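Local coordinates for protein exopolyphosphatase (PDB 1T6C) that probably hydrolyses phosphoanhydride bonds of polyphosphate or guanosine pentaphosphate, as a calcium-binding member of the Ppx/GppA family with an actin-like fold, at residues 65-68 and 69-73; 119-122 and 123-127; 88-91 and 92-95. One frame throughout, in Å; residues are numbered along the deposited sequence.

Contact 1 (65-68 and 69-73); sequences ETIQ and VLKEY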
# COMPACT_ATOMS: atom_id res chain seq x y z
N GLU A 65 0.09 -0.69 -23.90
CA GLU A 65 1.31 -1.01 -23.18
C GLU A 65 0.98 -1.95 -22.01
O GLU A 65 1.73 -2.89 -21.72
CB GLU A 65 2.03 0.22 -22.63
CG GLU A 65 3.39 -0.16 -22.08
CD GLU A 65 4.24 1.01 -21.61
OE1 GLU A 65 3.82 2.15 -21.80
OE2 GLU A 65 5.34 0.76 -21.05
N THR A 66 -0.14 -1.68 -21.34
CA THR A 66 -0.52 -2.49 -20.18
C THR A 66 -0.83 -3.93 -20.62
O THR A 66 -0.36 -4.87 -20.00
CB THR A 66 -1.71 -1.86 -19.45
OG1 THR A 66 -1.34 -0.59 -18.91
CG2 THR A 66 -2.10 -2.69 -18.22
N ILE A 67 -1.53 -4.09 -21.75
CA ILE A 67 -1.79 -5.42 -22.28
C ILE A 67 -0.46 -6.12 -22.61
O ILE A 67 -0.30 -7.30 -22.30
CB ILE A 67 -2.75 -5.35 -23.49
CG1 ILE A 67 -4.15 -4.99 -23.00
CG2 ILE A 67 -2.78 -6.67 -24.26
CD1 ILE A 67 -5.14 -4.79 -24.07
N GLN A 68 0.51 -5.43 -23.21
CA GLN A 68 1.78 -6.08 -23.54
C GLN A 68 2.53 -6.54 -22.28
O GLN A 68 3.06 -7.62 -22.27
CB GLN A 68 2.68 -5.18 -24.41
CG GLN A 68 3.94 -5.88 -24.99
CD GLN A 68 3.76 -7.36 -25.41
OE1 GLN A 68 4.26 -8.30 -24.73
NE2 GLN A 68 3.05 -7.58 -26.52
N VAL A 69 2.50 -5.74 -21.22
CA VAL A 69 3.14 -6.10 -19.94
C VAL A 69 2.46 -7.34 -19.35
O VAL A 69 3.13 -8.24 -18.83
CB VAL A 69 3.06 -4.94 -18.92
CG1 VAL A 69 3.43 -5.43 -17.52
CG2 VAL A 69 3.97 -3.78 -19.35
N LEU A 70 1.14 -7.38 -19.45
CA LEU A 70 0.37 -8.49 -18.91
C LEU A 70 0.69 -9.76 -19.68
O LEU A 70 0.76 -10.83 -19.08
CB LEU A 70 -1.14 -8.18 -18.87
CG LEU A 70 -1.56 -7.09 -17.91
CD1 LEU A 70 -3.00 -6.70 -18.07
CD2 LEU A 70 -1.30 -7.52 -16.45
N LYS A 71 0.86 -9.67 -21.00
CA LYS A 71 1.27 -10.84 -21.77
C LYS A 71 2.63 -11.37 -21.29
O LYS A 71 2.80 -12.57 -21.13
CB LYS A 71 1.28 -10.54 -23.28
CG LYS A 71 -0.09 -10.30 -23.87
CD LYS A 71 0.02 -9.86 -25.34
CE LYS A 71 -1.27 -9.87 -26.06
NZ LYS A 71 -1.04 -9.43 -27.49
N GLU A 72 3.57 -10.46 -21.02
CA GLU A 72 4.89 -10.82 -20.54
C GLU A 72 4.79 -11.48 -19.17
O GLU A 72 5.41 -12.49 -18.93
CB GLU A 72 5.79 -9.60 -20.51
CG GLU A 72 6.08 -9.14 -21.93
CD GLU A 72 6.62 -7.73 -22.05
OE1 GLU A 72 6.95 -7.12 -21.01
OE2 GLU A 72 6.73 -7.25 -23.22
N TYR A 73 3.91 -10.96 -18.31
CA TYR A 73 3.70 -11.57 -17.00
C TYR A 73 3.07 -12.94 -17.13
O TYR A 73 3.46 -13.86 -16.45
CB TYR A 73 2.85 -10.68 -16.11
CG TYR A 73 3.51 -9.40 -15.63
CD1 TYR A 73 4.87 -9.12 -15.89
CD2 TYR A 73 2.80 -8.50 -14.87
CE1 TYR A 73 5.44 -7.93 -15.46
CE2 TYR A 73 3.36 -7.36 -14.40
CZ TYR A 73 4.69 -7.08 -14.70
OH TYR A 73 5.23 -5.93 -14.22
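Four successive i to i+4 bonds, Val69 N to Glu65 O, Leu70 N to Thr66 O, Lys71 N to Ile67 O and Glu72 N to Gln68 O, run with N-H...O angles of 155 to 160° and make 65-73 regular alpha-helix. Side chains four residues apart then meet along its faces. The Thr66 methyl and the Leu70 side chain run alongside each other, with Thr66 CG2 4.1 Å from Leu70 CD1. Next to them, Ile67 CG2 touches the aliphatic shaft of Lys71 at CE, 4.0 Å away; chi1 of -68° sets Lys71 CG beside its own backbone N, and the extended chain beyond runs outward and ends with CE beside Ile67 CG2. Val69 puts CG2 3.4 Å from Glu65 O, while its CG1 sits 3.5 Å above one face of the Tyr73 ring, displaced toward the rim. On the outer side Gln68 lies across Glu72, and Glu72 CG packs 3.4 Å from Gln68 O. The carboxylate of Glu72 finds its salt-bridge partner in Arg44 of strand 35-45, so an alanine here would probably leave that arginine without this countercharge. The chemistry is thus divided by face: Thr66 and Leu70 turn their apolar groups to Val24 of strand 23-32 and to helix 99-109, whereas charged ends occupy the flanks, as expected of an amphipathic helix laid against a sheet.

Contact 2 (119-122 and 123-127); sequences PEQE and GRYAY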
# COMPACT_ATOMS: atom_id res chain seq x y z
N PRO A 119 -11.15 -0.25 -2.28
CA PRO A 119 -10.11 0.07 -1.29
C PRO A 119 -10.28 -0.74 -0.02
O PRO A 119 -9.31 -1.17 0.60
CB PRO A 119 -10.29 1.58 -1.09
CG PRO A 119 -10.91 2.02 -2.35
CD PRO A 119 -11.86 0.97 -2.70
N GLU A 120 -11.53 -1.00 0.36
CA GLU A 120 -11.80 -1.85 1.51
C GLU A 120 -11.25 -3.25 1.30
O GLU A 120 -10.63 -3.84 2.19
CB GLU A 120 -13.30 -1.90 1.79
CG GLU A 120 -13.88 -0.59 2.27
CD GLU A 120 -14.26 0.42 1.18
OE1 GLU A 120 -14.12 0.15 -0.04
OE2 GLU A 120 -14.70 1.56 1.55
N GLN A 121 -11.48 -3.82 0.13
CA GLN A 121 -11.00 -5.15 -0.21
C GLN A 121 -9.48 -5.17 -0.26
O GLN A 121 -8.88 -6.14 0.16
CB GLN A 121 -11.57 -5.59 -1.58
CG GLN A 121 -11.26 -7.01 -1.94
CD GLN A 121 -12.09 -8.07 -1.19
OE1 GLN A 121 -12.66 -7.80 -0.12
NE2 GLN A 121 -12.18 -9.27 -1.77
N GLU A 122 -8.85 -4.11 -0.77
CA GLU A 122 -7.39 -3.99 -0.69
C GLU A 122 -6.94 -4.12 0.76
O GLU A 122 -5.97 -4.80 1.08
CB GLU A 122 -6.88 -2.66 -1.23
CG GLU A 122 -7.03 -2.47 -2.71
CD GLU A 122 -6.36 -1.17 -3.15
OE1 GLU A 122 -5.30 -0.82 -2.58
OE2 GLU A 122 -6.90 -0.51 -4.06
N GLY A 123 -7.67 -3.46 1.64
CA GLY A 123 -7.42 -3.52 3.07
C GLY A 123 -7.54 -4.93 3.64
O GLY A 123 -6.69 -5.39 4.44
N ARG A 124 -8.56 -5.64 3.21
CA ARG A 124 -8.75 -7.03 3.63
C ARG A 124 -7.55 -7.92 3.21
O ARG A 124 -7.07 -8.72 3.98
CB ARG A 124 -10.08 -7.62 3.11
CG ARG A 124 -11.34 -6.94 3.65
CD ARG A 124 -12.66 -7.52 3.15
NE ARG A 124 -13.79 -6.63 3.48
CZ ARG A 124 -14.39 -5.77 2.65
NH1 ARG A 124 -14.05 -5.66 1.37
NH2 ARG A 124 -15.36 -4.99 3.11
N TYR A 125 -7.05 -7.74 2.00
CA TYR A 125 -5.89 -8.48 1.56
C TYR A 125 -4.65 -8.08 2.35
O TYR A 125 -3.87 -8.93 2.76
CB TYR A 125 -5.65 -8.23 0.08
CG TYR A 125 -6.47 -9.06 -0.87
CD1 TYR A 125 -6.37 -10.45 -0.89
CD2 TYR A 125 -7.28 -8.45 -1.83
CE1 TYR A 125 -7.09 -11.19 -1.78
CE2 TYR A 125 -8.02 -9.19 -2.71
CZ TYR A 125 -7.94 -10.55 -2.67
OH TYR A 125 -8.65 -11.29 -3.58
N ALA A 126 -4.45 -6.78 2.60
CA ALA A 126 -3.28 -6.29 3.33
C ALA A 126 -3.31 -6.86 4.73
O ALA A 126 -2.27 -7.23 5.26
CB ALA A 126 -3.27 -4.80 3.36
N TYR A 127 -4.49 -6.93 5.32
CA TYR A 127 -4.65 -7.52 6.63
C TYR A 127 -4.19 -8.98 6.68
O TYR A 127 -3.50 -9.39 7.64
CB TYR A 127 -6.10 -7.39 7.09
CG TYR A 127 -6.31 -7.88 8.49
CD1 TYR A 127 -6.51 -9.24 8.73
CD2 TYR A 127 -6.34 -7.00 9.55
CE1 TYR A 127 -6.70 -9.69 10.01
CE2 TYR A 127 -6.52 -7.45 10.85
CZ TYR A 127 -6.73 -8.79 11.05
OH TYR A 127 -6.90 -9.26 12.33
O HOH W 1 -11.06 -10.27 -4.34
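The Gln121 amide lies crosswise to the Arg124 chain, amide and guanidinium planes 62° apart, and the two meet where Arg124 NH1 donates to Gln121 OE1 over 3.0 Å. The N-H...O angle is 152°, and the oxygen stands near the guanidinium edge, slightly tilted from its plane. Gln121 CG is anti to the backbone N (chi1 -173°), and a bend at chi2 turns the amide forward to the next turn. Its other end serves Tyr125: Gln121 NE2 donates to a water 3.0 Å away, and that water lies 2.7 Å from Tyr125 OH. In one of two modelled conformers of Gln121 the amide thus links both residues, one directly and one through a water. Nearer the backbone, Gln121 CG approaches the ring at Tyr125 CE2, 4.0 Å off, amide and ring planes steeply inclined. Glu120 O lies over one face of the Arg124 guanidinium, and Glu120 CB is 3.9 Å from Arg124 NH1. All this rides on the first turns of helix 119-133. Tyr125 packs against Leu300 and Val304 of helix 300-313, Ala126 and Tyr127 face strand 139-146, and Arg124 touches Val163 of strand 159-166; Pro119 lies close to the calcium ligands Ser149 and Glu151.

Contact 3 (88-91 and 92-95); sequences VATE and AIRR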
# COMPACT_ATOMS: atom_id res chain seq x y z
N VAL A 88 -5.68 -8.29 -9.78
CA VAL A 88 -6.59 -7.27 -9.30
C VAL A 88 -6.26 -5.92 -9.91
O VAL A 88 -5.11 -5.68 -10.29
CB VAL A 88 -6.62 -7.16 -7.73
CG1 VAL A 88 -7.03 -8.45 -7.07
CG2 VAL A 88 -5.28 -6.70 -7.19
N ALA A 89 -7.26 -5.06 -9.97
CA ALA A 89 -7.08 -3.68 -10.38
C ALA A 89 -7.69 -2.79 -9.31
O ALA A 89 -8.69 -3.16 -8.71
CB ALA A 89 -7.70 -3.44 -11.72
N THR A 90 -7.13 -1.60 -9.14
CA THR A 90 -7.58 -0.63 -8.14
C THR A 90 -8.78 0.16 -8.61
O THR A 90 -9.02 0.29 -9.84
CB THR A 90 -6.48 0.42 -7.86
OG1 THR A 90 -6.24 1.19 -9.06
CG2 THR A 90 -5.21 -0.17 -7.52
N GLU A 91 -9.47 0.76 -7.64
CA GLU A 91 -10.69 1.55 -7.90
C GLU A 91 -10.38 2.78 -8.79
O GLU A 91 -11.28 3.26 -9.45
CB GLU A 91 -11.34 2.02 -6.59
CG GLU A 91 -12.86 2.25 -6.69
CD GLU A 91 -13.28 3.61 -6.18
OE1 GLU A 91 -13.04 3.88 -4.98
OE2 GLU A 91 -13.87 4.39 -6.95
N ALA A 92 -9.14 3.23 -8.84
CA ALA A 92 -8.74 4.31 -9.76
C ALA A 92 -8.94 3.91 -11.24
O ALA A 92 -9.16 4.75 -12.10
CB ALA A 92 -7.31 4.69 -9.51
N ILE A 93 -8.84 2.61 -11.53
CA ILE A 93 -9.08 2.12 -12.88
C ILE A 93 -10.59 2.11 -13.08
O ILE A 93 -11.09 2.49 -14.13
CB ILE A 93 -8.46 0.70 -13.08
CG1 ILE A 93 -6.95 0.69 -12.74
CG2 ILE A 93 -8.70 0.18 -14.50
CD1 ILE A 93 -6.08 1.73 -13.46
N ARG A 94 -11.33 1.70 -12.05
CA ARG A 94 -12.78 1.68 -12.13
C ARG A 94 -13.37 3.04 -12.49
O ARG A 94 -14.35 3.12 -13.21
CB ARG A 94 -13.41 1.19 -10.81
CG ARG A 94 -14.89 0.86 -10.97
CD ARG A 94 -15.58 0.38 -9.71
NE ARG A 94 -15.70 1.44 -8.71
CZ ARG A 94 -16.60 2.43 -8.73
NH1 ARG A 94 -17.53 2.50 -9.68
NH2 ARG A 94 -16.58 3.35 -7.78
N ARG A 95 -12.74 4.10 -11.97
CA ARG A 95 -13.12 5.48 -12.28
C ARG A 95 -13.25 5.71 -13.79
O ARG A 95 -14.11 6.47 -14.22
CB ARG A 95 -12.10 6.47 -11.68
CG ARG A 95 -12.57 7.23 -10.46
CD ARG A 95 -12.68 6.40 -9.18
NE ARG A 95 -12.73 7.27 -7.99
CZ ARG A 95 -11.67 7.75 -7.32
NH1 ARG A 95 -10.42 7.45 -7.70
NH2 ARG A 95 -11.86 8.55 -6.27
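A single carboxylate oxygen, Glu91 OE2, serves two consecutive arginines in one of the two modelled conformers of Glu91, and reaches them in different ways. With Arg94 it forms a salt bridge, OE2 being 3.0 Å from Arg94 NH2; carboxylate and guanidinium planes are 25° apart, but the N-H...O angle of only 128° makes the hydrogen bond weak. With Arg95 the link is electrostatic: OE2 lies 3.3 Å from Arg95 NE and far from the plane of the group, which leaves attraction between charges and no directed hydrogen bond, and Glu91 CD sits over one face of that guanidinium. With CG anti to the backbone N (chi1 -153°) and a bend at chi2, the Glu91 carboxylate is carried forward to Arg94 and Arg95. Arg94 bends at chi3 in turn, which lays its NE 3.6 Å from Glu91 CG. The backbone beneath is a short helix entered through Thr90 at the N-cap position. Thr90 O takes Ile93 N at 2.9 Å, with the donor well above the carbonyl plane, and a weak bond from Arg94 N; Arg95 N bonds to Glu91 O at 3.0 Å. Away from the charges, Ala89 CB meets Ile93 CG1 at 4.3 Å, a small apolar contact joining Ala89 of strand 84-89 to the helix. Strand 84-89 pairs with strand 12-19 on one flank, through Val88, and with 114-116 on the other, through Ala89. Ile93 leans on Leu48, Arg94 rests on Val116, and Thr90 and Glu91 touch Glu122 and Pro119 at the start of helix 119-133.

In the fold
All three contacts are local and partly buried, but lie at different distances from the middle of the chain: contact 2 about 9 Å, contact 3 about 14 Å and contact 1 about 22 Å, centre to centre. Contact 1 buries Thr66, Ile67, Val69 and Leu70, whereas Arg94 and Arg95 of contact 3 are exposed. Contacts 1 and 2 each stay within one helix; contact 3 joins strand to helix. Contacts 2 and 3 touch where Glu122 meets Thr90 and, in one Glu91 conformer, Pro119 meets Glu91, near the calcium ion, about 5 Å from the Glu122 side chain. Contact 1, away from the calcium site, combines apolar packing with charges paired at the flanks; contact 2 uses an amide and a water, contact 3 ion pairs.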